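Local coordinates for secreted protein (Streptomyces lividans TK24, PDB 5LXZ) that binds copper in a galactose oxidase-like (AA5) metalloradical site and probably acts as an extracellular copper radical oxidase, at residues K123-P128 / Q196-A201; G269-G274 / Y318-V323; I309-A314 / N335-V340; L92-T97 / P249-L254. The protein carries 1 engineered substitution. One frame throughout, in Å; residues are numbered along the deposited sequence.

Interaction 1: residues K123-P128 / Q196-A201; sequences KPITLP and QGLSGA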
loop_
_atom_site.group_PDB
_atom_site.type_symbol
_atom_site.label_atom_id
_atom_site.label_comp_id
_atom_site.label_asym_id
_atom_site.label_seq_id
_atom_site.Cartn_x
_atom_site.Cartn_y
_atom_site.Cartn_z
ATOM N N LYS A 123 39.010 12.585 10.733
ATOM C CA LYS A 123 38.497 13.459 11.763
ATOM C C LYS A 123 36.976 13.538 11.710
ATOM O O LYS A 123 36.368 13.329 10.643
ATOM C CB LYS A 123 39.121 14.859 11.692
ATOM C CG LYS A 123 38.927 15.617 10.405
ATOM C CD LYS A 123 39.621 16.978 10.430
ATOM C CE LYS A 123 39.395 17.747 9.133
ATOM N NZ LYS A 123 38.046 18.389 9.053
ATOM N N PRO A 124 36.361 13.809 12.869
ATOM C CA PRO A 124 34.955 14.136 12.918
ATOM C C PRO A 124 34.812 15.573 12.529
ATOM O O PRO A 124 35.795 16.291 12.390
ATOM C CB PRO A 124 34.614 13.958 14.396
ATOM C CG PRO A 124 35.872 14.419 15.092
ATOM C CD PRO A 124 36.978 13.893 14.213
ATOM N N ILE A 125 33.583 16.019 12.349
ATOM C CA ILE A 125 33.357 17.414 12.116
ATOM C C ILE A 125 32.151 17.839 12.938
ATOM O O ILE A 125 31.156 17.111 13.025
ATOM C CB ILE A 125 33.192 17.717 10.586
ATOM C CG1 ILE A 125 33.036 19.209 10.349
ATOM C CG2 ILE A 125 32.039 16.887 9.979
ATOM C CD1 ILE A 125 33.136 19.639 8.891
ATOM N N THR A 126 32.254 19.005 13.539
ATOM C CA THR A 126 31.164 19.569 14.295
ATOM C C THR A 126 30.626 20.740 13.510
ATOM O O THR A 126 31.358 21.660 13.135
ATOM C CB THR A 126 31.595 19.953 15.748
ATOM O OG1 THR A 126 31.862 18.735 16.457
ATOM C CG2 THR A 126 30.470 20.691 16.453
ATOM N N LEU A 127 29.318 20.713 13.255
ATOM C CA LEU A 127 28.677 21.826 12.641
ATOM C C LEU A 127 27.916 22.561 13.735
ATOM O O LEU A 127 27.032 21.976 14.361
ATOM C CB LEU A 127 27.706 21.342 11.556
ATOM C CG LEU A 127 28.354 20.448 10.500
ATOM C CD1 LEU A 127 27.284 19.903 9.563
ATOM C CD2 LEU A 127 29.421 21.190 9.706
ATOM N N PRO A 128 28.236 23.844 13.957
ATOM C CA PRO A 128 27.504 24.573 14.987
ATOM C C PRO A 128 26.027 24.761 14.740
ATOM O O PRO A 128 25.533 24.707 13.592
ATOM C CB PRO A 128 28.169 25.973 14.977
ATOM C CG PRO A 128 28.814 26.091 13.637
ATOM C CD PRO A 128 29.165 24.703 13.192
ATOM N N GLN A 196 26.571 25.071 4.042
ATOM C CA GLN A 196 27.128 26.399 3.769
ATOM C C GLN A 196 28.297 26.717 4.713
ATOM O O GLN A 196 28.261 26.390 5.884
ATOM C CB GLN A 196 26.075 27.472 3.917
ATOM C CG GLN A 196 24.951 27.367 2.912
ATOM C CD GLN A 196 24.080 28.605 2.865
ATOM O OE1 GLN A 196 24.469 29.710 3.331
ATOM N NE2 GLN A 196 22.903 28.451 2.299
ATOM N N GLY A 197 29.331 27.341 4.161
ATOM C CA GLY A 197 30.465 27.797 4.962
ATOM C C GLY A 197 31.648 26.871 5.028
ATOM O O GLY A 197 32.673 27.272 5.532
ATOM N N LEU A 198 31.529 25.645 4.520
ATOM C CA LEU A 198 32.674 24.769 4.368
ATOM C C LEU A 198 33.365 25.012 3.008
ATOM O O LEU A 198 32.732 25.449 2.034
ATOM C CB LEU A 198 32.227 23.314 4.451
ATOM C CG LEU A 198 31.443 22.874 5.691
ATOM C CD1 LEU A 198 31.162 21.383 5.592
ATOM C CD2 LEU A 198 32.211 23.154 6.982
ATOM N N SER A 199 34.652 24.686 2.929
ATOM C CA SER A 199 35.397 24.782 1.671
ATOM C C SER A 199 36.355 23.621 1.583
ATOM O O SER A 199 36.506 22.853 2.543
ATOM C CB SER A 199 36.154 26.120 1.555
ATOM O OG SER A 199 36.833 26.428 2.759
ATOM N N GLY A 200 36.958 23.477 0.408
ATOM C CA GLY A 200 38.016 22.500 0.209
ATOM C C GLY A 200 37.567 21.104 0.569
ATOM O O GLY A 200 36.457 20.688 0.208
ATOM N N ALA A 201 38.429 20.356 1.266
ATOM C CA ALA A 201 38.121 18.955 1.595
ATOM C C ALA A 201 36.854 18.813 2.452
ATOM O O ALA A 201 36.072 17.900 2.238
ATOM C CB ALA A 201 39.296 18.260 2.285
#

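Interaction 2: residues G269-G274 / Y318-V323; sequences GQLVPG and YGPDDV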
loop_
_atom_site.group_PDB
_atom_site.type_symbol
_atom_site.label_atom_id
_atom_site.label_comp_id
_atom_site.label_asym_id
_atom_site.label_seq_id
_atom_site.Cartn_x
_atom_site.Cartn_y
_atom_site.Cartn_z
ATOM N N GLY A 269 15.898 6.106 9.331
ATOM C CA GLY A 269 14.988 6.899 8.538
ATOM C C GLY A 269 15.436 7.292 7.143
ATOM O O GLY A 269 14.779 8.114 6.542
ATOM N N GLN A 270 16.518 6.685 6.655
ATOM C CA GLN A 270 17.038 6.908 5.295
ATOM C C GLN A 270 16.292 5.929 4.347
ATOM O O GLN A 270 16.045 4.825 4.733
ATOM C CB GLN A 270 18.538 6.568 5.201
ATOM C CG GLN A 270 19.484 7.111 6.282
ATOM C CD GLN A 270 20.951 6.594 6.169
ATOM O OE1 GLN A 270 21.835 7.344 5.729
ATOM N NE2 GLN A 270 21.214 5.349 6.598
ATOM N N LEU A 271 16.028 6.316 3.118
ATOM C CA LEU A 271 15.489 5.347 2.106
ATOM C C LEU A 271 16.483 4.224 1.893
ATOM O O LEU A 271 17.688 4.458 1.773
ATOM C CB LEU A 271 15.193 6.021 0.778
ATOM C CG LEU A 271 14.342 5.166 -0.176
ATOM C CD1 LEU A 271 12.862 5.179 0.150
ATOM C CD2 LEU A 271 14.531 5.647 -1.587
ATOM N N VAL A 272 15.999 2.987 1.886
ATOM C CA VAL A 272 16.860 1.862 1.527
ATOM C C VAL A 272 17.241 2.116 0.066
ATOM O O VAL A 272 16.372 2.335 -0.786
ATOM C CB VAL A 272 16.127 0.550 1.720
ATOM C CG1 VAL A 272 16.976 -0.600 1.163
ATOM C CG2 VAL A 272 15.826 0.323 3.185
ATOM N N PRO A 273 18.546 2.112 -0.244
ATOM C CA PRO A 273 18.995 2.583 -1.556
ATOM C C PRO A 273 18.950 1.512 -2.636
ATOM O O PRO A 273 19.986 1.146 -3.237
ATOM C CB PRO A 273 20.444 3.043 -1.263
ATOM C CG PRO A 273 20.889 2.097 -0.215
ATOM C CD PRO A 273 19.682 1.887 0.668
ATOM N N GLY A 274 17.753 0.994 -2.894
ATOM C CA GLY A 274 17.588 0.008 -3.942
ATOM C C GLY A 274 18.138 -1.378 -3.652
ATOM O O GLY A 274 18.266 -2.160 -4.595
ATOM N N TYR A 318 8.752 9.331 -0.107
ATOM C CA TYR A 318 10.149 9.222 0.316
ATOM C C TYR A 318 11.089 8.954 -0.844
ATOM O O TYR A 318 10.681 8.502 -1.919
ATOM C CB TYR A 318 10.376 8.230 1.462
ATOM C CG TYR A 318 9.642 8.609 2.716
ATOM C CD1 TYR A 318 10.174 9.569 3.566
ATOM C CD2 TYR A 318 8.426 8.029 3.058
ATOM C CE1 TYR A 318 9.514 9.950 4.714
ATOM C CE2 TYR A 318 7.765 8.389 4.222
ATOM C CZ TYR A 318 8.315 9.383 5.024
ATOM O OH TYR A 318 7.656 9.775 6.196
ATOM N N GLY A 319 12.356 9.220 -0.617
ATOM C CA GLY A 319 13.339 9.180 -1.657
ATOM C C GLY A 319 13.272 10.357 -2.582
ATOM O O GLY A 319 12.394 11.235 -2.474
ATOM N N PRO A 320 14.155 10.374 -3.548
ATOM C CA PRO A 320 14.247 11.535 -4.453
ATOM C C PRO A 320 13.111 11.592 -5.456
ATOM O O PRO A 320 12.427 10.569 -5.692
ATOM C CB PRO A 320 15.554 11.311 -5.157
ATOM C CG PRO A 320 15.774 9.873 -5.095
ATOM C CD PRO A 320 15.174 9.357 -3.825
ATOM N N ASP A 321 12.953 12.737 -6.091
ATOM C CA ASP A 321 11.891 12.907 -7.075
ATOM C C ASP A 321 12.262 12.443 -8.464
ATOM O O ASP A 321 11.435 12.541 -9.373
ATOM C CB ASP A 321 11.397 14.351 -7.113
ATOM C CG ASP A 321 12.438 15.312 -7.557
ATOM O OD1 ASP A 321 13.554 14.939 -8.009
ATOM O OD2 ASP A 321 12.149 16.525 -7.342
ATOM N N ASP A 322 13.441 11.906 -8.646
ATOM C CA ASP A 322 13.967 11.636 -9.994
ATOM C C ASP A 322 14.590 10.258 -10.166
ATOM O O ASP A 322 15.306 9.997 -11.127
ATOM C CB ASP A 322 14.961 12.735 -10.370
ATOM C CG ASP A 322 16.228 12.724 -9.538
ATOM O OD1 ASP A 322 16.370 12.035 -8.496
ATOM O OD2 ASP A 322 17.151 13.468 -9.940
ATOM N N VAL A 323 14.277 9.366 -9.227
ATOM C CA VAL A 323 14.687 7.991 -9.317
ATOM C C VAL A 323 13.449 7.203 -8.932
ATOM O O VAL A 323 12.896 7.388 -7.846
ATOM C CB VAL A 323 15.813 7.631 -8.329
ATOM C CG1 VAL A 323 16.167 6.171 -8.440
ATOM C CG2 VAL A 323 17.025 8.532 -8.580
#

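Interaction 3: residues I309-A314 / N335-V340; sequences IFYSGA and NKFTKV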
loop_
_atom_site.group_PDB
_atom_site.type_symbol
_atom_site.label_atom_id
_atom_site.label_comp_id
_atom_site.label_asym_id
_atom_site.label_seq_id
_atom_site.Cartn_x
_atom_site.Cartn_y
_atom_site.Cartn_z
ATOM N N ILE A 309 7.767 -7.384 -13.639
ATOM C CA ILE A 309 7.014 -6.640 -12.656
ATOM C C ILE A 309 6.605 -5.299 -13.237
ATOM O O ILE A 309 7.459 -4.550 -13.747
ATOM C CB ILE A 309 7.856 -6.434 -11.393
ATOM C CG1 ILE A 309 7.985 -7.714 -10.582
ATOM C CG2 ILE A 309 7.282 -5.318 -10.477
ATOM C CD1 ILE A 309 6.722 -8.214 -9.867
ATOM N N PHE A 310 5.307 -4.991 -13.155
ATOM C CA PHE A 310 4.833 -3.707 -13.524
ATOM C C PHE A 310 4.807 -2.788 -12.336
ATOM O O PHE A 310 4.205 -3.117 -11.324
ATOM C CB PHE A 310 3.431 -3.797 -14.123
ATOM C CG PHE A 310 2.884 -2.467 -14.587
ATOM C CD1 PHE A 310 3.598 -1.719 -15.515
ATOM C CD2 PHE A 310 1.746 -1.946 -14.066
ATOM C CE1 PHE A 310 3.101 -0.510 -15.965
ATOM C CE2 PHE A 310 1.244 -0.715 -14.521
ATOM C CZ PHE A 310 1.928 -0.022 -15.459
ATOM N N TYR A 311 5.507 -1.665 -12.482
ATOM C CA TYR A 311 5.452 -0.565 -11.492
ATOM C C TYR A 311 4.538 0.458 -12.060
ATOM O O TYR A 311 4.848 1.074 -13.085
ATOM C CB TYR A 311 6.838 -0.012 -11.270
ATOM C CG TYR A 311 6.896 1.255 -10.442
ATOM C CD1 TYR A 311 6.256 1.334 -9.188
ATOM C CD2 TYR A 311 7.609 2.353 -10.860
ATOM C CE1 TYR A 311 6.335 2.485 -8.415
ATOM C CE2 TYR A 311 7.740 3.458 -10.064
ATOM C CZ TYR A 311 7.095 3.529 -8.843
ATOM O OH TYR A 311 7.198 4.599 -7.997
ATOM N N SER A 312 3.449 0.747 -11.346
ATOM C CA SER A 312 2.441 1.651 -11.874
ATOM C C SER A 312 2.846 3.112 -11.655
ATOM O O SER A 312 2.203 3.978 -12.233
ATOM C CB SER A 312 1.093 1.419 -11.213
ATOM O OG SER A 312 1.105 1.913 -9.877
ATOM N N GLY A 313 3.837 3.365 -10.830
ATOM C CA GLY A 313 4.203 4.703 -10.402
ATOM C C GLY A 313 3.590 5.115 -9.073
ATOM O O GLY A 313 4.104 6.030 -8.424
ATOM N N ALA A 314 2.532 4.443 -8.635
ATOM C CA ALA A 314 1.890 4.777 -7.357
ATOM C C ALA A 314 2.800 4.373 -6.222
ATOM O O ALA A 314 3.475 3.328 -6.305
ATOM C CB ALA A 314 0.544 4.076 -7.218
ATOM N N ASN A 335 17.395 -6.995 -14.133
ATOM C CA ASN A 335 17.304 -5.644 -13.565
ATOM C C ASN A 335 16.880 -4.564 -14.538
ATOM O O ASN A 335 16.771 -3.413 -14.112
ATOM C CB ASN A 335 18.531 -5.217 -12.770
ATOM C CG ASN A 335 18.179 -4.217 -11.706
ATOM O OD1 ASN A 335 17.182 -4.360 -10.993
ATOM N ND2 ASN A 335 18.982 -3.178 -11.597
ATOM N N LYS A 336 16.648 -4.917 -15.795
ATOM C CA LYS A 336 16.274 -3.943 -16.813
ATOM C C LYS A 336 14.940 -3.316 -16.468
ATOM O O LYS A 336 14.011 -3.998 -16.007
ATOM C CB LYS A 336 16.192 -4.597 -18.187
ATOM C CG LYS A 336 16.018 -3.582 -19.309
ATOM C CD LYS A 336 16.155 -4.253 -20.653
ATOM C CE LYS A 336 15.799 -3.279 -21.765
ATOM N NZ LYS A 336 15.796 -4.013 -23.066
ATOM N N PHE A 337 14.866 -2.002 -16.663
ATOM C CA PHE A 337 13.649 -1.257 -16.424
ATOM C C PHE A 337 13.310 -0.492 -17.681
ATOM O O PHE A 337 14.151 0.273 -18.193
ATOM C CB PHE A 337 13.812 -0.315 -15.252
ATOM C CG PHE A 337 12.500 0.287 -14.785
ATOM C CD1 PHE A 337 11.750 -0.383 -13.843
ATOM C CD2 PHE A 337 12.038 1.476 -15.270
ATOM C CE1 PHE A 337 10.553 0.132 -13.401
ATOM C CE2 PHE A 337 10.838 2.000 -14.846
ATOM C CZ PHE A 337 10.091 1.319 -13.917
ATOM N N THR A 338 12.103 -0.675 -18.183
ATOM C CA THR A 338 11.644 -0.009 -19.390
ATOM C C THR A 338 10.447 0.883 -19.019
ATOM O O THR A 338 9.410 0.385 -18.596
ATOM C CB THR A 338 11.246 -1.019 -20.442
ATOM O OG1 THR A 338 12.324 -1.926 -20.716
ATOM C CG2 THR A 338 10.930 -0.301 -21.776
ATOM N N LYS A 339 10.619 2.200 -19.163
ATOM C CA LYS A 339 9.569 3.151 -18.771
ATOM C C LYS A 339 8.371 3.026 -19.664
ATOM O O LYS A 339 8.511 2.747 -20.874
ATOM C CB LYS A 339 10.151 4.551 -18.813
ATOM C CG LYS A 339 11.192 4.717 -17.720
ATOM C CD LYS A 339 11.891 6.068 -17.813
ATOM C CE LYS A 339 12.811 6.317 -16.627
ATOM N NZ LYS A 339 14.101 5.605 -16.778
ATOM N N VAL A 340 7.202 3.230 -19.090
ATOM C CA VAL A 340 5.927 3.226 -19.780
ATOM C C VAL A 340 5.454 4.683 -19.816
ATOM O O VAL A 340 5.226 5.283 -18.770
ATOM C CB VAL A 340 4.885 2.283 -19.126
ATOM C CG1 VAL A 340 3.500 2.421 -19.743
ATOM C CG2 VAL A 340 5.335 0.824 -19.274
#

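Interaction 4: residues L92-T97 / P249-L254; sequences LIAGGT and PTLTTL. With EDO (1,2-ethanediol), chain P.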
loop_
_atom_site.group_PDB
_atom_site.type_symbol
_atom_site.label_atom_id
_atom_site.label_comp_id
_atom_site.label_asym_id
_atom_site.label_seq_id
_atom_site.Cartn_x
_atom_site.Cartn_y
_atom_site.Cartn_z
ATOM N N LEU A 92 2.694 -13.384 4.600
ATOM C CA LEU A 92 4.034 -12.960 4.941
ATOM C C LEU A 92 3.911 -11.483 5.289
ATOM O O LEU A 92 3.349 -10.730 4.509
ATOM C CB LEU A 92 5.031 -13.116 3.818
ATOM C CG LEU A 92 6.454 -12.664 4.098
ATOM C CD1 LEU A 92 7.138 -13.501 5.179
ATOM C CD2 LEU A 92 7.261 -12.763 2.811
ATOM N N ILE A 93 4.431 -11.078 6.441
ATOM C CA ILE A 93 4.353 -9.673 6.861
ATOM C C ILE A 93 5.764 -9.270 7.343
ATOM O O ILE A 93 6.359 -9.991 8.130
ATOM C CB ILE A 93 3.171 -9.477 7.845
ATOM C CG1 ILE A 93 3.024 -7.995 8.222
ATOM C CG2 ILE A 93 3.324 -10.336 9.063
ATOM C CD1 ILE A 93 1.666 -7.694 8.834
ATOM N N ALA A 94 6.343 -8.203 6.828
ATOM C CA ALA A 94 7.737 -7.887 7.079
ATOM C C ALA A 94 7.933 -6.411 7.169
ATOM O O ALA A 94 7.272 -5.635 6.472
ATOM C CB ALA A 94 8.620 -8.475 6.026
ATOM N N GLY A 95 8.917 -6.050 7.955
ATOM C CA GLY A 95 9.218 -4.691 8.226
ATOM C C GLY A 95 8.469 -4.144 9.414
ATOM O O GLY A 95 8.057 -4.878 10.313
ATOM N N GLY A 96 8.313 -2.835 9.408
ATOM C CA GLY A 96 7.655 -2.131 10.499
ATOM C C GLY A 96 8.481 -0.990 10.989
ATOM O O GLY A 96 9.376 -0.512 10.322
ATOM N N THR A 97 8.151 -0.521 12.194
ATOM C CA THR A 97 8.798 0.657 12.707
ATOM C C THR A 97 9.269 0.449 14.143
ATOM O O THR A 97 8.711 -0.384 14.886
ATOM C CB THR A 97 7.869 1.893 12.573
ATOM O OG1 THR A 97 8.587 3.075 12.897
ATOM C CG2 THR A 97 6.629 1.776 13.479
ATOM N N PRO A 249 7.913 -1.169 3.170
ATOM C CA PRO A 249 8.305 -1.904 1.977
ATOM C C PRO A 249 7.078 -2.463 1.205
ATOM O O PRO A 249 6.012 -2.704 1.797
ATOM C CB PRO A 249 9.114 -3.045 2.556
ATOM C CG PRO A 249 8.366 -3.391 3.769
ATOM C CD PRO A 249 7.891 -2.059 4.339
ATOM N N THR A 250 7.266 -2.686 -0.100
ATOM C CA THR A 250 6.328 -3.559 -0.808
ATOM C C THR A 250 6.868 -4.957 -0.836
ATOM O O THR A 250 8.044 -5.153 -1.128
ATOM C CB THR A 250 6.084 -3.055 -2.231
ATOM O OG1 THR A 250 5.213 -1.921 -2.120
ATOM C CG2 THR A 250 5.400 -4.068 -3.123
ATOM N N LEU A 251 5.980 -5.919 -0.546
ATOM C CA LEU A 251 6.243 -7.337 -0.759
ATOM C C LEU A 251 5.378 -7.804 -1.902
ATOM O O LEU A 251 4.162 -7.577 -1.865
ATOM C CB LEU A 251 5.883 -8.113 0.495
ATOM C CG LEU A 251 7.006 -8.296 1.524
ATOM C CD1 LEU A 251 7.644 -7.052 1.990
ATOM C CD2 LEU A 251 6.432 -9.105 2.702
ATOM N N THR A 252 5.952 -8.411 -2.907
ATOM C CA THR A 252 5.182 -8.826 -4.080
ATOM C C THR A 252 5.681 -10.169 -4.599
ATOM O O THR A 252 6.868 -10.444 -4.590
ATOM C CB THR A 252 5.206 -7.699 -5.151
ATOM O OG1 THR A 252 4.166 -7.927 -6.106
ATOM C CG2 THR A 252 6.510 -7.542 -5.818
ATOM N N THR A 253 4.756 -11.014 -5.015
ATOM C CA THR A 253 5.119 -12.369 -5.479
ATOM C C THR A 253 5.693 -12.374 -6.871
ATOM O O THR A 253 5.149 -11.720 -7.775
ATOM C CB THR A 253 3.856 -13.203 -5.492
ATOM O OG1 THR A 253 3.296 -13.202 -4.163
ATOM C CG2 THR A 253 4.135 -14.620 -5.962
ATOM N N LEU A 254 6.785 -13.095 -7.037
ATOM C CA LEU A 254 7.426 -13.262 -8.336
ATOM C C LEU A 254 6.908 -14.531 -9.050
ATOM O O LEU A 254 6.137 -15.310 -8.511
ATOM C CB LEU A 254 8.944 -13.323 -8.149
ATOM C CG LEU A 254 9.582 -12.080 -7.524
ATOM C CD1 LEU A 254 11.081 -12.319 -7.334
ATOM C CD2 LEU A 254 9.383 -10.847 -8.389
HETATM C C1 EDO P . 2.340 -3.419 0.752
HETATM O O1 EDO P . 1.830 -4.210 1.839
HETATM C C2 EDO P . 2.582 -4.299 -0.423
HETATM O O2 EDO P . 3.231 -5.440 0.149
#

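Interaction 1: residues K123-P128 / Q196-A201
Leu198 meets Ile125 and Leu127 within the GlxA beta-barrel domain, where the short strand 125-127 lies across from the loop that leads into helix 200-205. Leu198 gives up the largest area of the three. Its CD2 methyl is the shared point of contact, reaching Ile125 CD1 at 4.1 Å and Leu127 CD2 at a looser 4.4 Å. Ile125 and Leu198 approach tip to tip: CG1 of Ile125 stands anti to the backbone N (chi1 -177°) and the chain stays extended through chi2, which carries CD1 out from the strand to the leucine. Leu127 does not point straight across, and its CD2 branch turns in to make the second touch. The backbones are well apart, with 9.6 Å between the CA atoms of Leu127 and Leu198, and no hydrogen bond links the two segments. Strand 125-127 is held instead by its antiparallel partner 148-150, while Thr206 on strand 206-210 touches both Ile125 and Leu198. A salt bridge from Lys123 to Asp202 of helix 200-205 adds a polar tie between the same two regions. At the centre, the join consists of three methyl groups, with Leu198 CD2 touching one from each strand residue.

Interaction 2: residues G269-G274 / Y318-V323
Two neighbouring Kelch motifs of the beta-propeller meet here through loops: the 269-274 loop links strand 259-262 to strand 277-280, and in the next motif the loop containing 318-323 runs between strand 309-311 and strand 328-330. The contact lies on the copper side, with the side chain of Tyr318 about 8 Å from a copper ion. Leu271 supplies the whole of one partner, and its two methyl branches divide the work. CD1 lies 4.1 Å from Tyr318 CB and equally near the backbone N of Gly319. CD2 presses on the main chain itself, 3.7 Å from Gly319 CA, and also reaches Pro320 CD at 4.4 Å. With CG anti to the backbone N (chi1 -166°), the leucine extends toward the other loop and its two methyls lie along Tyr318-Pro320. Tyr318 offers only the root of its side chain, because the ring leads away from Leu271. Gly319 has no side chain, and CD2 therefore packs directly on its CA; its phi is positive (75°). The 318-323 loop is also bonded to other residues: Gln211 accepts a hydrogen bond from Gly319 N, and Arg325 donates one to Pro320 O. Gln294 touches both Leu271 and Pro320. The backbones come near as well, with Leu271 CA 5.8 Å from Gly319 CA.

Interaction 3: residues I309-A314 / N335-V340
Tyr311 and Phe337 cross at an angle, CD2 of the tyrosine meeting CZ of the phenylalanine at 4.1 Å. The phenylalanine atom arrives at the rim of the tyrosine ring, near its plane, so the rings touch without stacking. In Phe337, CG lies anti to the backbone N (chi1 -169°), which swings the ring inward from the outermost strand until its far end reaches the tyrosine. The second touch belongs to Phe310, the strand neighbour of Tyr311: its CE1 edge lies 4.2 Å from Val340 CG2, with the methyl near the ring plane. The two aromatic residues of strand 309-311 thus serve opposite surfaces of the sheet, each with its own partner. Over one face of the Tyr311 ring, the backbone N of Gly313 sits 3.5 Å above the plane, over its centre, and Phe295 makes an edge-to-face contact with the ring. The tyrosine hydroxyl is hydrogen-bonded to Gly324 O. Ser312 OG accepts from Ala314 N at 3.2 Å, which forms an ST turn just after the strand. Strands 309-311 and 337-339 are the second and fourth of a four-stranded antiparallel sheet, with 328-330 between them, as in a Kelch blade of a beta-propeller.

Interaction 4: residues L92-T97 / P249-L254
Leu251 fills the tight part of the contact with its CD2 methyl, 3.8 Å from Leu92 CD2 and 4.0 Å from Ala94 CB. The two leucine side chains cross at about a right angle, and Leu92 adds its CG to the touch on the same methyl. In Leu92, CG stands anti to the backbone N (chi1 179°), extending the isobutyl group toward the opposite strand. Ile259 of strand 259-262 touches both leucines and extends the apolar packing. Toward Gly95 the contact is looser, a single touch of Pro249 CG on the carbonyl O of Ala94 at 3.7 Å. An ethanediol molecule, probably from the crystallisation liquor, binds at the backbone edge of Leu251. Its O2 receives a fairly straight hydrogen bond from Leu251 N (2.9 Å, 164°). His83 N is hydrogen-bonded to the same molecule, which therefore sits between the edge of strand 250-253 and strand 81-85. No hydrogen bond joins the two segments directly. Strand 91-102 belongs to one antiparallel sheet and strand 250-253 is an outermost strand of the next, so the contact is side-chain packing between adjacent sheets, characteristic of neighbouring blades in a beta-propeller.

Overall arrangement
Interaction 4 joins strand 91-102 to the first strand of the 250-288 sheet, and the loop it closes contains interaction 1, whose centre lies 39 Å away in the beta-barrel domain. The barrel is therefore an insertion between propeller strands. Interactions 2 and 3 follow, their segments alternating along the chain: 2 bridges loops of two successive Kelch motifs, and 3 lies inside the second. Their centres are 16 Å apart. Interactions 3 and 4 meet through Ile309 CD1, which packs on Leu254 CD2 and Thr252 CG2 and links consecutive blades. Interactions 2 to 4 thus lie in the propeller, 2 and 4 between motifs or sheets and 3 within one, while interaction 1 belongs to the outlying domain, 25 Å from interaction 2 between centres.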